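Local coordinates for helicase-like protein (Bacteroides thetaiotaomicron, PDB 2FG1) that is of unknown function but, as a macro-domain protein, probably removes ADP-ribose from ADP-ribosylated thymidine in DNA, at residues D12-I17 / K36-A41; Q105-V110 / E139-E144; E109-T114 / I147-A152. All blocks are in the same frame, centred on the assembly; numbering follows the deposited sequence. Where two conformers were deposited one is given.

Interaction 1 (D12-I17 / K36-A41)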
loop_
_atom_site.group_PDB
_atom_site.type_symbol
_atom_site.label_atom_id
_atom_site.label_comp_id
_atom_site.label_asym_id
_atom_site.label_seq_id
_atom_site.Cartn_x
_atom_site.Cartn_y
_atom_site.Cartn_z
ATOM N N ASP A 12 -5.558 3.418 -13.033
ATOM C CA ASP A 12 -6.151 3.439 -11.714
ATOM C C ASP A 12 -5.783 2.098 -11.091
ATOM O O ASP A 12 -6.156 1.056 -11.637
ATOM C CB ASP A 12 -7.661 3.561 -11.940
ATOM C CG ASP A 12 -8.491 3.486 -10.675
ATOM O OD1 ASP A 12 -7.983 3.218 -9.565
ATOM O OD2 ASP A 12 -9.715 3.710 -10.828
ATOM N N ALA A 13 -5.054 2.116 -9.976
ATOM C CA ALA A 13 -4.603 0.882 -9.344
ATOM C C ALA A 13 -5.768 0.017 -8.855
ATOM O O ALA A 13 -5.582 -1.174 -8.594
ATOM C CB ALA A 13 -3.624 1.171 -8.213
ATOM N N THR A 14 -6.969 0.594 -8.751
ATOM C CA THR A 14 -8.147 -0.218 -8.386
ATOM C C THR A 14 -8.680 -1.014 -9.577
ATOM O O THR A 14 -9.600 -1.832 -9.417
ATOM C CB THR A 14 -9.294 0.595 -7.729
ATOM O OG1 THR A 14 -9.876 1.475 -8.691
ATOM C CG2 THR A 14 -8.787 1.394 -6.537
ATOM N N ALA A 15 -8.103 -0.776 -10.760
ATOM C CA ALA A 15 -8.407 -1.558 -11.954
ATOM C C ALA A 15 -7.098 -2.162 -12.480
ATOM O O ALA A 15 -6.605 -1.770 -13.543
ATOM C CB ALA A 15 -9.069 -0.686 -13.014
ATOM N N PRO A 16 -6.498 -3.086 -11.712
ATOM C CA PRO A 16 -5.133 -3.526 -12.037
ATOM C C PRO A 16 -5.039 -4.392 -13.289
ATOM O O PRO A 16 -5.956 -5.170 -13.591
ATOM C CB PRO A 16 -4.727 -4.324 -10.804
ATOM C CG PRO A 16 -6.033 -4.860 -10.265
ATOM C CD PRO A 16 -7.012 -3.748 -10.494
ATOM N N ILE A 17 -3.935 -4.240 -14.013
ATOM C CA ILE A 17 -3.721 -4.932 -15.282
ATOM C C ILE A 17 -3.266 -6.373 -15.105
ATOM O O ILE A 17 -2.893 -6.795 -14.014
ATOM C CB ILE A 17 -2.665 -4.198 -16.157
ATOM C CG1 ILE A 17 -1.277 -4.270 -15.510
ATOM C CG2 ILE A 17 -3.122 -2.762 -16.447
ATOM C CD1 ILE A 17 -0.107 -3.936 -16.439
ATOM N N LYS A 36 -9.417 10.514 2.428
ATOM C CA LYS A 36 -8.714 11.369 1.462
ATOM C C LYS A 36 -7.867 10.536 0.519
ATOM O O LYS A 36 -7.172 9.625 0.957
ATOM C CB LYS A 36 -7.798 12.362 2.194
ATOM C CG LYS A 36 -8.490 13.226 3.234
ATOM C CD LYS A 36 -7.607 13.446 4.464
ATOM C CE LYS A 36 -6.830 14.747 4.392
ATOM N NZ LYS A 36 -7.725 15.932 4.557
ATOM N N GLY A 37 -7.920 10.859 -0.769
ATOM C CA GLY A 37 -6.994 10.269 -1.741
ATOM C C GLY A 37 -7.372 8.874 -2.200
ATOM O O GLY A 37 -8.536 8.611 -2.489
ATOM N N PHE A 38 -6.380 7.989 -2.278
ATOM C CA PHE A 38 -6.583 6.671 -2.885
ATOM C C PHE A 38 -7.686 5.859 -2.201
ATOM O O PHE A 38 -8.401 5.107 -2.864
ATOM C CB PHE A 38 -5.285 5.869 -2.898
ATOM C CG PHE A 38 -5.397 4.552 -3.615
ATOM C CD1 PHE A 38 -5.507 4.506 -5.001
ATOM C CD2 PHE A 38 -5.382 3.358 -2.906
ATOM C CE1 PHE A 38 -5.601 3.280 -5.670
ATOM C CE2 PHE A 38 -5.476 2.144 -3.568
ATOM C CZ PHE A 38 -5.580 2.102 -4.947
ATOM N N VAL A 39 -7.836 6.022 -0.891
ATOM C CA VAL A 39 -8.883 5.281 -0.172
ATOM C C VAL A 39 -10.279 5.535 -0.732
ATOM O O VAL A 39 -11.153 4.670 -0.658
ATOM C CB VAL A 39 -8.858 5.523 1.361
ATOM C CG1 VAL A 39 -7.592 4.939 1.987
ATOM C CG2 VAL A 39 -9.000 6.995 1.710
ATOM N N LEU A 40 -10.491 6.720 -1.300
ATOM C CA LEU A 40 -11.780 7.036 -1.894
ATOM C C LEU A 40 -12.011 6.225 -3.169
ATOM O O LEU A 40 -13.129 5.783 -3.434
ATOM C CB LEU A 40 -11.906 8.534 -2.177
ATOM C CG LEU A 40 -11.773 9.432 -0.938
ATOM C CD1 LEU A 40 -12.001 10.894 -1.309
ATOM C CD2 LEU A 40 -12.742 9.025 0.181
ATOM N N ALA A 41 -10.945 6.022 -3.945
ATOM C CA ALA A 41 -11.021 5.167 -5.122
ATOM C C ALA A 41 -11.308 3.713 -4.727
ATOM O O ALA A 41 -12.118 3.039 -5.359
ATOM C CB ALA A 41 -9.732 5.270 -5.953
HETATM O O HOH W 1 -12.414 3.127 -8.044
#
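Thr14 meets Phe38 and Ala41 through its methyl branch while its hydroxyl is held back over its own loop. At CB the side chain divides. One branch, CG2, passes alongside the Phe38 ring, 3.6 Å from Phe38 CZ, and lies 4.0 Å from Ala41 CB, so one methyl touches the ring and the Ala41 side chain. Ala13 CB adds a second approach to the same ring, 3.9 Å from Phe38 CE1. The other branch, Thr14 OG1, stands between the backbone N and the carbonyl carbon of Thr14 (chi1 68°), which brings Thr14 OG1 to 2.7 Å from Asp12 OD1. Thr14 N donates to that same Asp12 OD1 at 2.9 Å, forming an Asx turn. Both donors come from one face of the carboxylate, 43° and 51° out of its plane, so two bonds grip a single oxygen. A type I turn, with Ala15 N bonded to Asp12 O, underlies the pair. OG1 also accepts from a water (3.1 Å from Thr14 OG1), which also donates to Ala41 O and so links the loop to the helix. A valine here would probably keep the methyl packing yet leave Asp12 OD1 without its hydroxyl donor and break the water bridge to Ala41. The loop after strand 7-10 borders the ligand's adenosine end in ADP-ribose-binding macro domains. Here it lies against helix 38-45, whose Lys45 bonds Thr14 O; Pro124 touches both Ala13 and Phe38, and Phe38 reaches Ile24 on strand 22-29.

Interaction 2 (Q105-V110 / E139-E144)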
loop_
_atom_site.group_PDB
_atom_site.type_symbol
_atom_site.label_atom_id
_atom_site.label_comp_id
_atom_site.label_asym_id
_atom_site.label_seq_id
_atom_site.Cartn_x
_atom_site.Cartn_y
_atom_site.Cartn_z
ATOM N N GLN A 105 8.851 -1.963 6.471
ATOM C CA GLN A 105 8.381 -3.106 7.265
ATOM C C GLN A 105 7.091 -3.674 6.676
ATOM O O GLN A 105 6.936 -4.897 6.558
ATOM C CB GLN A 105 8.204 -2.725 8.735
ATOM C CG GLN A 105 7.757 -3.895 9.619
ATOM C CD GLN A 105 7.752 -3.581 11.098
ATOM O OE1 GLN A 105 7.545 -2.441 11.518
ATOM N NE2 GLN A 105 8.005 -4.606 11.909
ATOM N N CYS A 106 6.179 -2.795 6.276
ATOM C CA CYS A 106 4.959 -3.244 5.618
ATOM C C CYS A 106 5.276 -4.036 4.358
ATOM O O CYS A 106 4.691 -5.094 4.114
ATOM C CB CYS A 106 4.093 -2.049 5.222
ATOM S SG CYS A 106 3.403 -1.067 6.577
ATOM N N LEU A 107 6.206 -3.525 3.547
ATOM C CA LEU A 107 6.550 -4.171 2.297
ATOM C C LEU A 107 7.248 -5.513 2.506
ATOM O O LEU A 107 7.091 -6.403 1.668
ATOM C CB LEU A 107 7.362 -3.241 1.389
ATOM C CG LEU A 107 6.544 -2.070 0.804
ATOM C CD1 LEU A 107 7.467 -1.040 0.140
ATOM C CD2 LEU A 107 5.489 -2.555 -0.176
ATOM N N LYS A 108 7.970 -5.676 3.616
ATOM C CA LYS A 108 8.526 -6.994 3.948
ATOM C C LYS A 108 7.391 -8.020 4.120
ATOM O O LYS A 108 7.503 -9.171 3.676
ATOM C CB LYS A 108 9.361 -6.931 5.230
ATOM C CG LYS A 108 10.786 -6.395 5.060
ATOM C CD LYS A 108 11.596 -6.564 6.347
ATOM C CE LYS A 108 13.078 -6.287 6.159
ATOM N NZ LYS A 108 13.365 -4.944 5.617
ATOM N N GLU A 109 6.307 -7.600 4.767
ATOM C CA GLU A 109 5.170 -8.507 4.961
ATOM C C GLU A 109 4.436 -8.758 3.638
ATOM O O GLU A 109 4.024 -9.897 3.349
ATOM C CB GLU A 109 4.226 -8.001 6.060
ATOM C CG GLU A 109 3.160 -9.035 6.450
ATOM C CD GLU A 109 2.294 -8.614 7.615
ATOM O OE1 GLU A 109 2.675 -7.690 8.361
ATOM O OE2 GLU A 109 1.221 -9.231 7.806
ATOM N N VAL A 110 4.293 -7.716 2.818
ATOM C CA VAL A 110 3.721 -7.880 1.488
ATOM C C VAL A 110 4.572 -8.837 0.645
ATOM O O VAL A 110 4.026 -9.649 -0.109
ATOM C CB VAL A 110 3.547 -6.522 0.783
ATOM C CG1 VAL A 110 3.154 -6.701 -0.681
ATOM C CG2 VAL A 110 2.495 -5.685 1.535
ATOM N N GLU A 139 10.648 4.682 -4.187
ATOM C CA GLU A 139 10.927 3.765 -5.287
ATOM C C GLU A 139 12.060 2.797 -4.934
ATOM O O GLU A 139 11.991 1.606 -5.253
ATOM C CB GLU A 139 11.276 4.545 -6.561
ATOM C CG GLU A 139 11.448 3.653 -7.775
ATOM C CD GLU A 139 12.004 4.366 -8.983
ATOM O OE1 GLU A 139 12.810 5.302 -8.800
ATOM O OE2 GLU A 139 11.655 3.963 -10.118
ATOM N N GLN A 140 13.087 3.308 -4.267
ATOM C CA GLN A 140 14.241 2.486 -3.891
ATOM C C GLN A 140 13.816 1.391 -2.905
ATOM O O GLN A 140 14.230 0.233 -3.025
ATOM C CB GLN A 140 15.358 3.361 -3.324
ATOM C CG GLN A 140 16.636 2.587 -2.991
ATOM C CD GLN A 140 17.255 1.903 -4.197
ATOM O OE1 GLN A 140 17.326 2.474 -5.284
ATOM N NE2 GLN A 140 17.734 0.675 -4.002
ATOM N N ILE A 141 12.970 1.740 -1.946
ATOM C CA ILE A 141 12.451 0.757 -0.997
ATOM C C ILE A 141 11.647 -0.334 -1.711
ATOM O O ILE A 141 11.810 -1.534 -1.423
ATOM C CB ILE A 141 11.595 1.429 0.096
ATOM C CG1 ILE A 141 12.431 2.453 0.879
ATOM C CG2 ILE A 141 11.000 0.380 1.039
ATOM C CD1 ILE A 141 11.594 3.362 1.797
ATOM N N ILE A 142 10.793 0.069 -2.650
ATOM C CA ILE A 142 9.992 -0.859 -3.432
ATOM C C ILE A 142 10.878 -1.791 -4.270
ATOM O O ILE A 142 10.624 -3.009 -4.335
ATOM C CB ILE A 142 9.004 -0.076 -4.317
ATOM C CG1 ILE A 142 7.958 0.635 -3.445
ATOM C CG2 ILE A 142 8.326 -1.008 -5.328
ATOM C CD1 ILE A 142 7.247 1.798 -4.140
ATOM N N LYS A 143 11.913 -1.243 -4.901
ATOM C CA LYS A 143 12.845 -2.059 -5.674
ATOM C C LYS A 143 13.448 -3.129 -4.771
ATOM O O LYS A 143 13.474 -4.311 -5.123
ATOM C CB LYS A 143 13.959 -1.196 -6.263
ATOM C CG LYS A 143 13.576 -0.369 -7.473
ATOM C CD LYS A 143 14.744 0.521 -7.874
ATOM C CE LYS A 143 14.371 1.430 -9.027
ATOM N NZ LYS A 143 15.542 2.222 -9.497
ATOM N N GLU A 144 13.946 -2.716 -3.610
ATOM C CA GLU A 144 14.632 -3.633 -2.720
ATOM C C GLU A 144 13.708 -4.713 -2.170
ATOM O O GLU A 144 14.088 -5.887 -2.121
ATOM C CB GLU A 144 15.263 -2.856 -1.579
ATOM C CG GLU A 144 16.383 -1.957 -2.040
ATOM C CD GLU A 144 16.845 -1.017 -0.959
ATOM O OE1 GLU A 144 16.428 -1.167 0.206
ATOM O OE2 GLU A 144 17.645 -0.118 -1.280
#
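Leu107 meets Ile141 and Ile142 through aliphatic carbons alone, and the planar groups stand to one side of that junction. They are the amide of Gln140 and the carboxylate of Glu144, one turn apart on the same helix. Gln140 NE2 donates to Glu144 OE2 at 2.8 Å, with an N-H...O angle of 165°. The acceptor lies nearly in the amide plane, 6° out of it, while the amide nitrogen meets Glu144 OE2 on its anti side, tilted 20° from the carboxylate plane. The bond leaves neither group stacked on the other. The second carboxylate oxygen, Glu144 OE1, forms a salt bridge with Arg104, so both oxygens of Glu144 have partners and the group is fixed in its rotation.

The apolar contact itself turns on one methyl. Leu107 CD1 lies 3.9 Å from Ile141 CG2 and 4.0 Å from Ile142 CG1, dividing itself between two consecutive isoleucines. The Leu107 side chain crosses that of Ile141 at about a right angle and that of Ile142 more obliquely. In Ile141, CG2 is set anti to the backbone N, which turns the short branch to the leucine. The alpha carbons of Leu107 and Ile142 are 7.5 Å apart, and the segments bury 100 Å² in all, a modest patch whose three touching residues are all buried.

Helix 100-117 and helix 135-147 are joined here beside the central sheet. Leu107 continues onto Leu146 and onto Met82 of strand 77-85, Ile142 packs on Ile6 and Trp135, and a Lys108-Glu145 salt bridge ties the two helices beside Arg104-Glu144.

Interaction 3 (E109-T114 / I147-A152); sequences EVALFT and ITKEIA
Ile151 faces Thr114 with alpha carbons 7.4 Å apart, just past a type I turn from Ile147 to Glu150. A Schellman motif ends helix 135-147 here: Glu150 takes positive phi (64°), Glu150 N bonds to Ile147 O at 3.0 Å, and Ile151 N reaches back to Leu146 O. The loop is the return arm of a beta-alpha-beta crossover, carrying the chain from that helix into strand 153-157, parallel to and beside strand 120-123 where the unit began. Side chains then fill the space between loop and helix 100-117. Ile151 gives the largest share of the buried surface: its CD1 approaches Ala111, 4.2 Å from Ala111 CB and 3.9 Å from Ala111 O, while its branch carbons turn to Thr114, whose side chain it crosses at a slant. Thr114, Lys149 and Ile151 were each modelled in two conformers, so the fine spacing between Thr114 and Ile151 is doubtful, though their apposition follows from the backbone. Lys149, partly exposed, has a bent chain that brings its NZ to 4.1 Å from Ala111 CB, and that ammonium has its salt-bridge partner in Glu145. Beneath the contact, Val121 of strand 120-123 touches both Thr114 and Ile151, closing the inner side with a residue of the sheet. In the conformer given, the Thr114 hydroxyl is turned back along its own helix (chi1 -65°) and donates to Val110 O at 2.9 Å from 39° above the carbonyl plane, so that Val110 O accepts from both OG1 and N of Thr114.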
loop_
_atom_site.group_PDB
_atom_site.type_symbol
_atom_site.label_atom_id
_atom_site.label_comp_id
_atom_site.label_asym_id
_atom_site.label_seq_id
_atom_site.Cartn_x
_atom_site.Cartn_y
_atom_site.Cartn_z
ATOM N N GLU A 109 6.307 -7.600 4.767
ATOM C CA GLU A 109 5.170 -8.507 4.961
ATOM C C GLU A 109 4.436 -8.758 3.638
ATOM O O GLU A 109 4.024 -9.897 3.349
ATOM C CB GLU A 109 4.226 -8.001 6.060
ATOM C CG GLU A 109 3.160 -9.035 6.450
ATOM C CD GLU A 109 2.294 -8.614 7.615
ATOM O OE1 GLU A 109 2.675 -7.690 8.361
ATOM O OE2 GLU A 109 1.221 -9.231 7.806
ATOM N N VAL A 110 4.293 -7.716 2.818
ATOM C CA VAL A 110 3.721 -7.880 1.488
ATOM C C VAL A 110 4.572 -8.837 0.645
ATOM O O VAL A 110 4.026 -9.649 -0.109
ATOM C CB VAL A 110 3.547 -6.522 0.783
ATOM C CG1 VAL A 110 3.154 -6.701 -0.681
ATOM C CG2 VAL A 110 2.495 -5.685 1.535
ATOM N N ALA A 111 5.898 -8.762 0.769
ATOM C CA ALA A 111 6.758 -9.675 0.014
ATOM C C ALA A 111 6.442 -11.139 0.349
ATOM O O ALA A 111 6.308 -11.968 -0.550
ATOM C CB ALA A 111 8.222 -9.365 0.257
ATOM N N LEU A 112 6.325 -11.454 1.635
ATOM C CA LEU A 112 6.014 -12.830 2.038
ATOM C C LEU A 112 4.647 -13.264 1.527
ATOM O O LEU A 112 4.492 -14.372 1.016
ATOM C CB LEU A 112 6.076 -12.972 3.554
ATOM C CG LEU A 112 7.436 -12.712 4.194
ATOM C CD1 LEU A 112 7.297 -12.642 5.699
ATOM C CD2 LEU A 112 8.419 -13.770 3.812
ATOM N N PHE A 113 3.664 -12.383 1.654
ATOM C CA PHE A 113 2.304 -12.701 1.223
ATOM C C PHE A 113 2.242 -12.944 -0.292
ATOM O O PHE A 113 1.634 -13.924 -0.755
ATOM C CB PHE A 113 1.357 -11.566 1.640
ATOM C CG PHE A 113 -0.093 -11.807 1.294
ATOM C CD1 PHE A 113 -0.967 -12.318 2.245
ATOM C CD2 PHE A 113 -0.588 -11.491 0.036
ATOM C CE1 PHE A 113 -2.320 -12.525 1.935
ATOM C CE2 PHE A 113 -1.936 -11.707 -0.290
ATOM C CZ PHE A 113 -2.796 -12.221 0.664
ATOM N N THR A 114 2.882 -12.051 -1.037
ATOM C CA THR A 114 2.885 -12.094 -2.479
ATOM C C THR A 114 3.604 -13.362 -2.977
ATOM O O THR A 114 3.107 -14.041 -3.874
ATOM C CB THR A 114 3.487 -10.772 -3.011
ATOM O OG1 THR A 114 2.615 -9.687 -2.639
ATOM C CG2 THR A 114 3.660 -10.787 -4.494
ATOM N N ILE A 147 10.859 -5.934 -6.122
ATOM C CA ILE A 147 11.395 -6.200 -7.457
ATOM C C ILE A 147 12.537 -7.215 -7.450
ATOM O O ILE A 147 12.605 -8.094 -8.313
ATOM C CB ILE A 147 11.852 -4.880 -8.123
ATOM C CG1 ILE A 147 10.644 -4.007 -8.469
ATOM C CG2 ILE A 147 12.727 -5.129 -9.357
ATOM C CD1 ILE A 147 9.712 -4.588 -9.531
ATOM N N THR A 148 13.429 -7.109 -6.474
ATOM C CA THR A 148 14.603 -7.981 -6.420
ATOM C C THR A 148 14.274 -9.445 -6.123
ATOM O O THR A 148 15.148 -10.317 -6.285
ATOM C CB THR A 148 15.624 -7.488 -5.381
ATOM O OG1 THR A 148 15.020 -7.520 -4.083
ATOM C CG2 THR A 148 16.103 -6.077 -5.720
ATOM N N LYS A 149 13.040 -9.702 -5.691
ATOM C CA LYS A 149 12.577 -11.064 -5.426
ATOM C C LYS A 149 11.692 -11.577 -6.547
ATOM O O LYS A 149 10.985 -12.573 -6.392
ATOM C CB LYS A 149 11.825 -11.125 -4.101
ATOM C CG LYS A 149 12.704 -10.856 -2.914
ATOM C CD LYS A 149 11.936 -10.138 -1.851
ATOM C CE LYS A 149 12.851 -9.134 -1.197
ATOM N NZ LYS A 149 12.236 -8.552 0.011
ATOM N N GLU A 150 11.742 -10.881 -7.678
ATOM C CA GLU A 150 10.984 -11.239 -8.874
ATOM C C GLU A 150 9.477 -11.140 -8.655
ATOM O O GLU A 150 8.690 -11.845 -9.293
ATOM C CB GLU A 150 11.442 -12.594 -9.433
ATOM C CG GLU A 150 12.899 -12.514 -9.900
ATOM C CD GLU A 150 13.500 -13.832 -10.351
ATOM O OE1 GLU A 150 12.838 -14.886 -10.252
ATOM O OE2 GLU A 150 14.656 -13.802 -10.816
ATOM N N ILE A 151 9.080 -10.228 -7.772
ATOM C CA ILE A 151 7.676 -9.865 -7.639
ATOM C C ILE A 151 7.422 -8.664 -8.543
ATOM O O ILE A 151 8.052 -7.606 -8.384
ATOM C CB ILE A 151 7.305 -9.508 -6.189
ATOM C CG1 ILE A 151 7.619 -10.672 -5.244
ATOM C CG2 ILE A 151 5.818 -9.131 -6.095
ATOM C CD1 ILE A 151 7.731 -10.256 -3.799
ATOM N N ALA A 152 6.527 -8.836 -9.512
ATOM C CA ALA A 152 6.187 -7.758 -10.436
ATOM C C ALA A 152 5.493 -6.633 -9.670
ATOM O O ALA A 152 4.689 -6.883 -8.776
ATOM C CB ALA A 152 5.303 -8.276 -11.566
#

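Overall arrangement
Interactions 2 and 3 share helix 100-117, with Glu109 and Val110 common to both, and their centres lie 8 Å apart. Their other segments follow one another along helix 135-147 and its exit, where Lys143 O and Thr148 N, 3.1 Å apart, probably form a hydrogen bond. Interaction 1 stands apart, its centre 19 Å from that of interaction 2 across the middle of the chain; the two helical regions take opposite faces of strand 22-29. Chemistry follows place: interactions 2 and 3 are buried and mainly aliphatic, their charged side chains pairing with residues just beyond the segments, whereas interaction 1, only partly buried, combines an aromatic ring with a water bridge at a loop.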